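Local coordinates for protein beta-N-acetylhexosaminidase (Bacteroides fragilis, PDB 4PYS) that probably removes terminal non-reducing N-acetylhexosamine sugars from glycans by hydrolysis, as a beta-N-acetylhexosaminidase of glycoside hydrolase family 20, at residues Gly8-Met12 with Ser105-Trp109; Arg44-Lys49 with Tyr212-Arg216; Asp154-Leu159 with Trp483-Tyr489. One frame throughout, in Å; residues are numbered along the deposited sequence.

Contact 1: Gly8-Met12 with Ser105-Trp109. With FMT (formic acid), chain K.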
# COMPACT_ATOMS: atom_id res chain seq x y z
N GLY A 8 -22.28 -10.61 12.75
CA GLY A 8 -22.27 -10.94 14.16
C GLY A 8 -22.35 -9.67 14.98
O GLY A 8 -23.43 -9.12 15.20
N GLN A 9 -21.19 -9.21 15.44
CA GLN A 9 -21.12 -7.93 16.12
C GLN A 9 -20.83 -6.81 15.11
O GLN A 9 -21.73 -6.10 14.69
CB GLN A 9 -20.06 -7.96 17.23
CG GLN A 9 -18.74 -8.63 16.84
CD GLN A 9 -17.60 -8.24 17.75
OE1 GLN A 9 -16.44 -8.25 17.34
NE2 GLN A 9 -17.93 -7.90 18.99
N ILE A 10 -19.57 -6.67 14.72
CA ILE A 10 -19.17 -5.51 13.92
C ILE A 10 -18.20 -5.86 12.80
O ILE A 10 -17.50 -6.87 12.84
CB ILE A 10 -18.52 -4.41 14.79
CG1 ILE A 10 -17.10 -4.79 15.17
CG2 ILE A 10 -19.35 -4.08 16.04
CD1 ILE A 10 -16.26 -3.60 15.48
N ILE A 11 -18.15 -4.98 11.81
CA ILE A 11 -17.22 -5.11 10.70
C ILE A 11 -16.32 -3.88 10.67
O ILE A 11 -16.81 -2.75 10.78
CB ILE A 11 -17.98 -5.19 9.35
CG1 ILE A 11 -18.77 -6.50 9.24
CG2 ILE A 11 -17.00 -5.09 8.20
CD1 ILE A 11 -19.91 -6.45 8.20
N MSE A 12 -15.00 -4.10 10.53
CA MSE A 12 -14.05 -2.99 10.36
C MSE A 12 -13.31 -3.13 9.04
O MSE A 12 -12.87 -4.23 8.69
CB MSE A 12 -13.04 -2.92 11.51
CG MSE A 12 -13.71 -2.80 12.86
SE MSE A 12 -12.44 -2.42 14.27
CE MSE A 12 -12.14 -0.54 13.88
N SER A 105 -16.18 -8.62 4.52
CA SER A 105 -17.24 -8.35 5.49
C SER A 105 -17.88 -9.63 6.05
O SER A 105 -18.14 -9.72 7.25
CB SER A 105 -18.31 -7.41 4.91
OG SER A 105 -17.78 -6.11 4.74
N LEU A 106 -18.12 -10.62 5.18
CA LEU A 106 -18.69 -11.89 5.63
C LEU A 106 -17.77 -12.56 6.64
O LEU A 106 -18.24 -13.18 7.61
CB LEU A 106 -18.95 -12.83 4.44
CG LEU A 106 -20.14 -12.49 3.55
CD1 LEU A 106 -20.16 -13.39 2.31
CD2 LEU A 106 -21.45 -12.64 4.32
N ARG A 107 -16.46 -12.46 6.43
CA ARG A 107 -15.48 -13.01 7.38
C ARG A 107 -15.72 -12.50 8.79
O ARG A 107 -15.67 -13.27 9.76
CB ARG A 107 -14.07 -12.59 7.00
CG ARG A 107 -13.42 -13.35 5.89
CD ARG A 107 -12.02 -12.78 5.67
NE ARG A 107 -11.04 -13.21 6.67
CZ ARG A 107 -9.80 -12.75 6.73
NH1 ARG A 107 -9.39 -11.84 5.84
NH2 ARG A 107 -8.95 -13.19 7.65
N GLN A 108 -15.96 -11.20 8.91
CA GLN A 108 -16.16 -10.56 10.21
C GLN A 108 -17.60 -10.66 10.71
O GLN A 108 -17.84 -10.50 11.90
CB GLN A 108 -15.74 -9.09 10.15
CG GLN A 108 -14.24 -8.94 9.96
CD GLN A 108 -13.78 -7.50 10.03
OE1 GLN A 108 -14.28 -6.72 10.84
NE2 GLN A 108 -12.81 -7.16 9.19
N TRP A 109 -18.54 -10.93 9.81
CA TRP A 109 -19.94 -10.97 10.19
C TRP A 109 -20.32 -12.34 10.77
O TRP A 109 -21.25 -12.44 11.56
CB TRP A 109 -20.83 -10.60 8.99
CG TRP A 109 -22.25 -10.31 9.37
CD1 TRP A 109 -23.35 -11.06 9.06
CD2 TRP A 109 -22.73 -9.19 10.12
NE1 TRP A 109 -24.48 -10.48 9.59
CE2 TRP A 109 -24.12 -9.32 10.24
CE3 TRP A 109 -22.10 -8.07 10.70
CZ2 TRP A 109 -24.91 -8.39 10.93
CZ3 TRP A 109 -22.88 -7.15 11.38
CH2 TRP A 109 -24.27 -7.31 11.49
C FMT K . -19.57 -2.05 12.47
O1 FMT K . -20.01 -0.94 12.82
O2 FMT K . -20.26 -2.97 12.01
O HOH W 1 -19.08 -11.11 14.81
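The side-chain amide of Gln108 grips the backbone of Met12 (a selenomethionine) at both its N-H and its C=O. Gln108 OE1 accepts from Met12 N at 2.7 Å with a nearly straight N-H...O angle of 169°, the donor tilted out of the amide carbonyl plane. The return bond, from Gln108 NE2 to Met12 O, is 3.0 Å long and more bent at 145°, though the donor lies in the plane of the Met12 carbonyl. Two bonds in opposite senses fix the rotation of the amide and tie the extended run Ile10-Met12 of the N-terminal loop to the last turn of a helix. Gln108 reaches it because its chain runs extended beyond CG (chi2 -174°).

Ile11 lies beside this clamp. Its CG1 branch stands next to the backbone N and carries CD1 to 3.7 Å from Trp109 CE3, the two side chains crossing at about a right angle; CD1 also rests on Ser105 CB. The other branch, CG2, comes to 3.7 Å from Ser105 OG, whose hydroxyl bonds to Tyr80 and Lys160. A water spans the segments from Gln9 N to Gln108 O, and a formate, probably from the crystallisation liquor, takes the N-H of Ile11 at 2.9 Å between Ile11 N and formate O2.

The helix is 96-109, which packs against the mixed sheet of the N-terminal domain: Trp109 lies on Phe119 and Val122 of strand 117-126 and donates through NE1 to Pro120 O. Met12 faces Phe473 and Val477 of helix 470-486, whose Lys480 bonds to the carbonyls of Ile10 and Gln108.

Contact 2: Arg44-Lys49 with Tyr212-Arg216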
# COMPACT_ATOMS: atom_id res chain seq x y z
N ARG A 44 -11.09 -17.85 -4.98
CA ARG A 44 -9.98 -18.41 -4.22
C ARG A 44 -9.93 -17.83 -2.80
O ARG A 44 -9.60 -18.53 -1.84
CB ARG A 44 -8.65 -18.21 -4.95
CG ARG A 44 -8.43 -19.19 -6.10
CD ARG A 44 -7.03 -19.09 -6.69
NE ARG A 44 -6.96 -18.10 -7.76
CZ ARG A 44 -7.25 -18.36 -9.03
NH1 ARG A 44 -7.63 -19.58 -9.39
NH2 ARG A 44 -7.15 -17.40 -9.95
N LEU A 45 -10.29 -16.55 -2.68
CA LEU A 45 -10.32 -15.91 -1.36
C LEU A 45 -11.45 -16.49 -0.50
O LEU A 45 -11.29 -16.70 0.70
CB LEU A 45 -10.47 -14.39 -1.48
CG LEU A 45 -10.42 -13.59 -0.18
CD1 LEU A 45 -9.06 -13.74 0.50
CD2 LEU A 45 -10.74 -12.11 -0.42
N PHE A 46 -12.60 -16.72 -1.13
CA PHE A 46 -13.73 -17.33 -0.44
C PHE A 46 -13.36 -18.72 0.08
O PHE A 46 -13.66 -19.06 1.23
CB PHE A 46 -14.94 -17.41 -1.38
CG PHE A 46 -16.15 -18.04 -0.73
CD1 PHE A 46 -17.03 -17.26 0.00
CD2 PHE A 46 -16.39 -19.40 -0.85
CE1 PHE A 46 -18.13 -17.82 0.61
CE2 PHE A 46 -17.49 -19.98 -0.25
CZ PHE A 46 -18.37 -19.18 0.49
N TYR A 47 -12.72 -19.53 -0.76
CA TYR A 47 -12.34 -20.88 -0.35
C TYR A 47 -11.33 -20.85 0.80
O TYR A 47 -11.33 -21.71 1.67
CB TYR A 47 -11.75 -21.66 -1.53
CG TYR A 47 -12.72 -21.97 -2.66
CD1 TYR A 47 -14.08 -22.16 -2.41
CD2 TYR A 47 -12.27 -22.08 -3.97
CE1 TYR A 47 -14.96 -22.44 -3.44
CE2 TYR A 47 -13.14 -22.36 -5.00
CZ TYR A 47 -14.48 -22.54 -4.73
OH TYR A 47 -15.34 -22.82 -5.77
N GLU A 48 -10.47 -19.85 0.78
CA GLU A 48 -9.43 -19.74 1.80
C GLU A 48 -9.96 -19.24 3.15
O GLU A 48 -9.48 -19.67 4.20
CB GLU A 48 -8.34 -18.80 1.28
CG GLU A 48 -7.16 -18.64 2.22
CD GLU A 48 -6.16 -17.62 1.71
OE1 GLU A 48 -5.71 -17.74 0.54
OE2 GLU A 48 -5.83 -16.70 2.48
N LYS A 49 -10.94 -18.34 3.12
CA LYS A 49 -11.32 -17.61 4.33
C LYS A 49 -12.65 -18.05 4.93
O LYS A 49 -12.89 -17.85 6.12
CB LYS A 49 -11.35 -16.11 4.06
CG LYS A 49 -10.04 -15.48 3.58
CD LYS A 49 -8.89 -15.70 4.58
CE LYS A 49 -7.71 -14.76 4.26
NZ LYS A 49 -6.46 -15.14 5.02
N TYR A 212 -1.05 -13.78 -5.85
CA TYR A 212 -1.64 -13.80 -4.51
C TYR A 212 -2.42 -12.53 -4.24
O TYR A 212 -3.55 -12.55 -3.71
CB TYR A 212 -0.52 -13.96 -3.47
CG TYR A 212 -0.97 -14.04 -2.03
CD1 TYR A 212 -1.35 -15.25 -1.47
CD2 TYR A 212 -1.00 -12.90 -1.22
CE1 TYR A 212 -1.77 -15.33 -0.15
CE2 TYR A 212 -1.42 -12.98 0.12
CZ TYR A 212 -1.79 -14.19 0.64
OH TYR A 212 -2.20 -14.28 1.95
N ALA A 213 -1.83 -11.40 -4.61
CA ALA A 213 -2.47 -10.12 -4.40
C ALA A 213 -3.74 -10.00 -5.25
O ALA A 213 -4.77 -9.54 -4.76
CB ALA A 213 -1.50 -8.99 -4.73
N ALA A 214 -3.66 -10.40 -6.51
CA ALA A 214 -4.81 -10.31 -7.41
C ALA A 214 -6.01 -11.08 -6.87
O ALA A 214 -7.15 -10.63 -6.99
CB ALA A 214 -4.44 -10.80 -8.81
N ASP A 215 -5.74 -12.24 -6.25
CA ASP A 215 -6.81 -13.06 -5.68
C ASP A 215 -7.52 -12.37 -4.53
O ASP A 215 -8.62 -12.78 -4.14
CB ASP A 215 -6.25 -14.40 -5.18
CG ASP A 215 -5.93 -15.35 -6.31
OD1 ASP A 215 -6.52 -15.17 -7.40
OD2 ASP A 215 -5.10 -16.25 -6.10
N ARG A 216 -6.91 -11.34 -3.98
CA ARG A 216 -7.56 -10.61 -2.89
C ARG A 216 -7.73 -9.12 -3.18
O ARG A 216 -7.81 -8.30 -2.26
CB ARG A 216 -6.90 -10.92 -1.53
CG ARG A 216 -5.41 -10.71 -1.44
CD ARG A 216 -4.76 -11.73 -0.49
NE ARG A 216 -4.67 -13.04 -1.15
CZ ARG A 216 -4.97 -14.19 -0.56
NH1 ARG A 216 -4.87 -15.32 -1.25
NH2 ARG A 216 -5.36 -14.22 0.70
O HOH W 2 -9.69 -16.02 -7.27
O HOH W 3 -9.77 -14.95 -5.12
O HOH W 4 -3.14 -16.43 2.84
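Two salt bridges, Glu48 with Arg216 and Arg44 with Asp215, join helix 43-49 of the N-terminal domain to the end of helix 203-214 in the TIM-barrel catalytic domain; the first belongs to a network that also includes Lys49. Arg216 holds Glu48 end-on: NH1 donates to OE1 and NH2 to OE2, each at 3.1 Å and each on the syn side of the carboxylate. Both oxygens lie close to the guanidinium plane, but the two flat groups are turned 30° apart, so the pairing is twisted. Arg44 makes a less regular bridge. Its NE meets Asp215 OD1 at 3.0 Å from above the carboxylate plane, while the bond from NH2 is weak, with the planes 53° apart.

Between the bridges Leu45 lies across Arg216, its CD1 over one guanidinium face at 3.7 Å from NH2. The ring of Tyr212 covers a face of the same group, with Tyr212 CZ over its centre. The bends of the Arg216 chain at chi2 and chi3 turn NE back to Tyr212 O, a 2.8 Å bond that helps fix the guanidinium's rotation.

Farther out, Asp154 of helix 146-158 pairs with both Arg216 and Lys49, which probably offsets the closeness of these two cations. One water links Leu45 N to Asp215 O, and another joins Glu48 OE2 to the hydroxyl of Tyr212. That same Glu48 OE2 uses its anti lone pair, turned away from OE1, to accept from Lys49 NZ at 3.0 Å.

Contact 3: Asp154-Leu159 with Trp483-Tyr489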
# COMPACT_ATOMS: atom_id res chain seq x y z
N ASP A 154 -2.34 -9.59 2.53
CA ASP A 154 -3.58 -10.13 3.08
C ASP A 154 -4.20 -9.13 4.06
O ASP A 154 -5.43 -8.94 4.07
CB ASP A 154 -3.28 -11.46 3.78
CG ASP A 154 -4.51 -12.32 3.96
OD1 ASP A 154 -5.32 -12.44 3.00
OD2 ASP A 154 -4.67 -12.89 5.06
N MSE A 155 -3.37 -8.48 4.86
CA MSE A 155 -3.87 -7.45 5.79
C MSE A 155 -4.54 -6.31 5.03
O MSE A 155 -5.62 -5.84 5.40
CB MSE A 155 -2.73 -6.88 6.64
CG MSE A 155 -3.19 -5.72 7.51
SE MSE A 155 -1.70 -4.62 8.09
CE MSE A 155 -1.32 -3.78 6.38
N ALA A 156 -3.90 -5.87 3.96
CA ALA A 156 -4.42 -4.74 3.20
C ALA A 156 -5.81 -5.08 2.68
O ALA A 156 -6.73 -4.28 2.79
CB ALA A 156 -3.47 -4.41 2.04
N SER A 157 -5.96 -6.28 2.15
CA SER A 157 -7.26 -6.73 1.63
C SER A 157 -8.28 -6.83 2.75
O SER A 157 -9.44 -6.43 2.59
CB SER A 157 -7.11 -8.10 0.97
OG SER A 157 -8.33 -8.48 0.33
N MSE A 158 -7.85 -7.35 3.89
CA MSE A 158 -8.72 -7.52 5.05
C MSE A 158 -9.31 -6.18 5.50
O MSE A 158 -10.43 -6.13 6.00
CB MSE A 158 -7.91 -8.15 6.21
CG MSE A 158 -8.69 -8.33 7.50
SE MSE A 158 -7.52 -9.08 8.87
CE MSE A 158 -6.38 -7.50 9.12
N LEU A 159 -8.54 -5.11 5.31
CA LEU A 159 -8.94 -3.79 5.77
C LEU A 159 -9.54 -2.98 4.62
O LEU A 159 -9.73 -1.76 4.72
CB LEU A 159 -7.72 -3.06 6.34
CG LEU A 159 -7.16 -3.71 7.61
CD1 LEU A 159 -5.95 -2.96 8.13
CD2 LEU A 159 -8.21 -3.78 8.69
N TRP A 483 -10.24 -11.13 17.39
CA TRP A 483 -10.45 -11.66 16.04
C TRP A 483 -9.27 -11.33 15.12
O TRP A 483 -8.80 -12.19 14.38
CB TRP A 483 -11.76 -11.17 15.40
CG TRP A 483 -11.98 -11.82 14.03
CD1 TRP A 483 -12.51 -13.05 13.79
CD2 TRP A 483 -11.63 -11.27 12.74
NE1 TRP A 483 -12.52 -13.31 12.43
CE2 TRP A 483 -11.99 -12.23 11.77
CE3 TRP A 483 -11.07 -10.06 12.33
CZ2 TRP A 483 -11.79 -12.01 10.40
CZ3 TRP A 483 -10.86 -9.85 10.96
CH2 TRP A 483 -11.23 -10.82 10.02
N PHE A 484 -8.78 -10.10 15.19
CA PHE A 484 -7.64 -9.73 14.37
C PHE A 484 -6.41 -10.52 14.79
O PHE A 484 -5.61 -10.93 13.95
CB PHE A 484 -7.33 -8.24 14.48
CG PHE A 484 -8.25 -7.36 13.66
CD1 PHE A 484 -8.33 -7.52 12.29
CD2 PHE A 484 -9.01 -6.37 14.26
CE1 PHE A 484 -9.17 -6.71 11.51
CE2 PHE A 484 -9.85 -5.55 13.50
CZ PHE A 484 -9.93 -5.73 12.13
N GLU A 485 -6.26 -10.74 16.09
CA GLU A 485 -5.12 -11.53 16.55
C GLU A 485 -5.19 -12.96 16.05
O GLU A 485 -4.16 -13.55 15.72
CB GLU A 485 -4.98 -11.46 18.09
CG GLU A 485 -4.61 -10.05 18.53
CD GLU A 485 -4.05 -9.96 19.94
OE1 GLU A 485 -3.80 -11.02 20.58
OE2 GLU A 485 -3.85 -8.80 20.40
N GLN A 486 -6.40 -13.50 15.95
CA GLN A 486 -6.57 -14.86 15.45
C GLN A 486 -6.25 -14.96 13.96
O GLN A 486 -6.03 -16.07 13.46
CB GLN A 486 -7.98 -15.36 15.72
CG GLN A 486 -8.25 -15.64 17.20
CD GLN A 486 -9.68 -16.06 17.47
OE1 GLN A 486 -10.60 -15.68 16.74
NE2 GLN A 486 -9.88 -16.83 18.52
N GLN A 487 -6.23 -13.83 13.26
CA GLN A 487 -5.84 -13.82 11.85
C GLN A 487 -4.33 -13.65 11.71
O GLN A 487 -3.81 -13.67 10.59
CB GLN A 487 -6.56 -12.72 11.06
CG GLN A 487 -8.05 -12.62 11.34
CD GLN A 487 -8.75 -13.96 11.25
OE1 GLN A 487 -8.66 -14.67 10.24
NE2 GLN A 487 -9.45 -14.33 12.33
N GLY A 488 -3.64 -13.49 12.84
CA GLY A 488 -2.19 -13.44 12.86
C GLY A 488 -1.58 -12.07 13.12
O GLY A 488 -0.36 -11.91 13.01
N TYR A 489 -2.40 -11.09 13.49
CA TYR A 489 -1.91 -9.73 13.68
C TYR A 489 -1.86 -9.33 15.15
O TYR A 489 -2.89 -9.04 15.75
CB TYR A 489 -2.76 -8.75 12.88
CG TYR A 489 -2.80 -9.16 11.42
CD1 TYR A 489 -1.73 -8.87 10.58
CD2 TYR A 489 -3.88 -9.87 10.91
CE1 TYR A 489 -1.75 -9.27 9.24
CE2 TYR A 489 -3.90 -10.27 9.58
CZ TYR A 489 -2.83 -9.96 8.76
OH TYR A 489 -2.85 -10.37 7.43
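Met-aromatic contacts dominate here, with Met158 (a selenomethionine, like Met155) pushing its end among Trp483, Phe484 and Tyr489. Its SE lies at the edge of the Phe484 ring, 5.0 Å from the centroid and 90° off the normal. It stands obliquely to the other two, 4.0 Å from Trp483 CZ3 and 4.9 Å from the centroid of Tyr489. CG anti to the backbone N (chi1 178°) sends the chain outward, and the bend at chi3 brings CE against both Phe484 CD1 and Tyr489 CE2, each 3.7 Å from it.

Apolar packing continues on either side of Met158 along the sequence: Met155 CB rests 3.7 Å from Tyr489 CE1, and Leu159 CD2 approaches Phe484 CE1.

Backbone bonds shape the aromatic side. Helix 470-486 closes in a Schellman motif, with Gly488 at positive phi and Tyr489 N returning to Phe484 O, after which the side chain of Tyr489 sets out toward helix 146-158. Its hydroxyl bonds to Lys151 O, one turn back on that helix. Gln487 NE2 lies over a face of Trp483 while donating to Trp483 O.

With apolar and Met-aromatic contacts the main interactions between the segments, cohesion probably rests on close side-chain packing, selenium standing where methionine sulfur would be; the tyrosine hydroxyl is satisfied by the backbone carbonyl of Lys151.

Contact 1 lies within the N-terminal domain and borders its junction with the catalytic barrel; contact 2 joins that domain to the barrel, and contact 3 packs beside it. All lie on the same side of the chain's centre; contact 3 has its centre about 12 Å from that of contact 1 and 13 Å from that of contact 2, which lie 17 Å apart. Helix 96-109 supplies one side of contact 1 and touches the other two: Arg107 bonds to Gln487 and packs on Met158, Trp483 and Lys49. Helix 146-158 ties contact 3 to contact 2 through Asp154 and through Ser157, bonded to Arg216 O. Along the chain, contact 1 closes before contact 3 opens, whereas contact 2 interleaves with contact 1. Early, middle and late parts of the sequence thus meet in and beside the junction between domains.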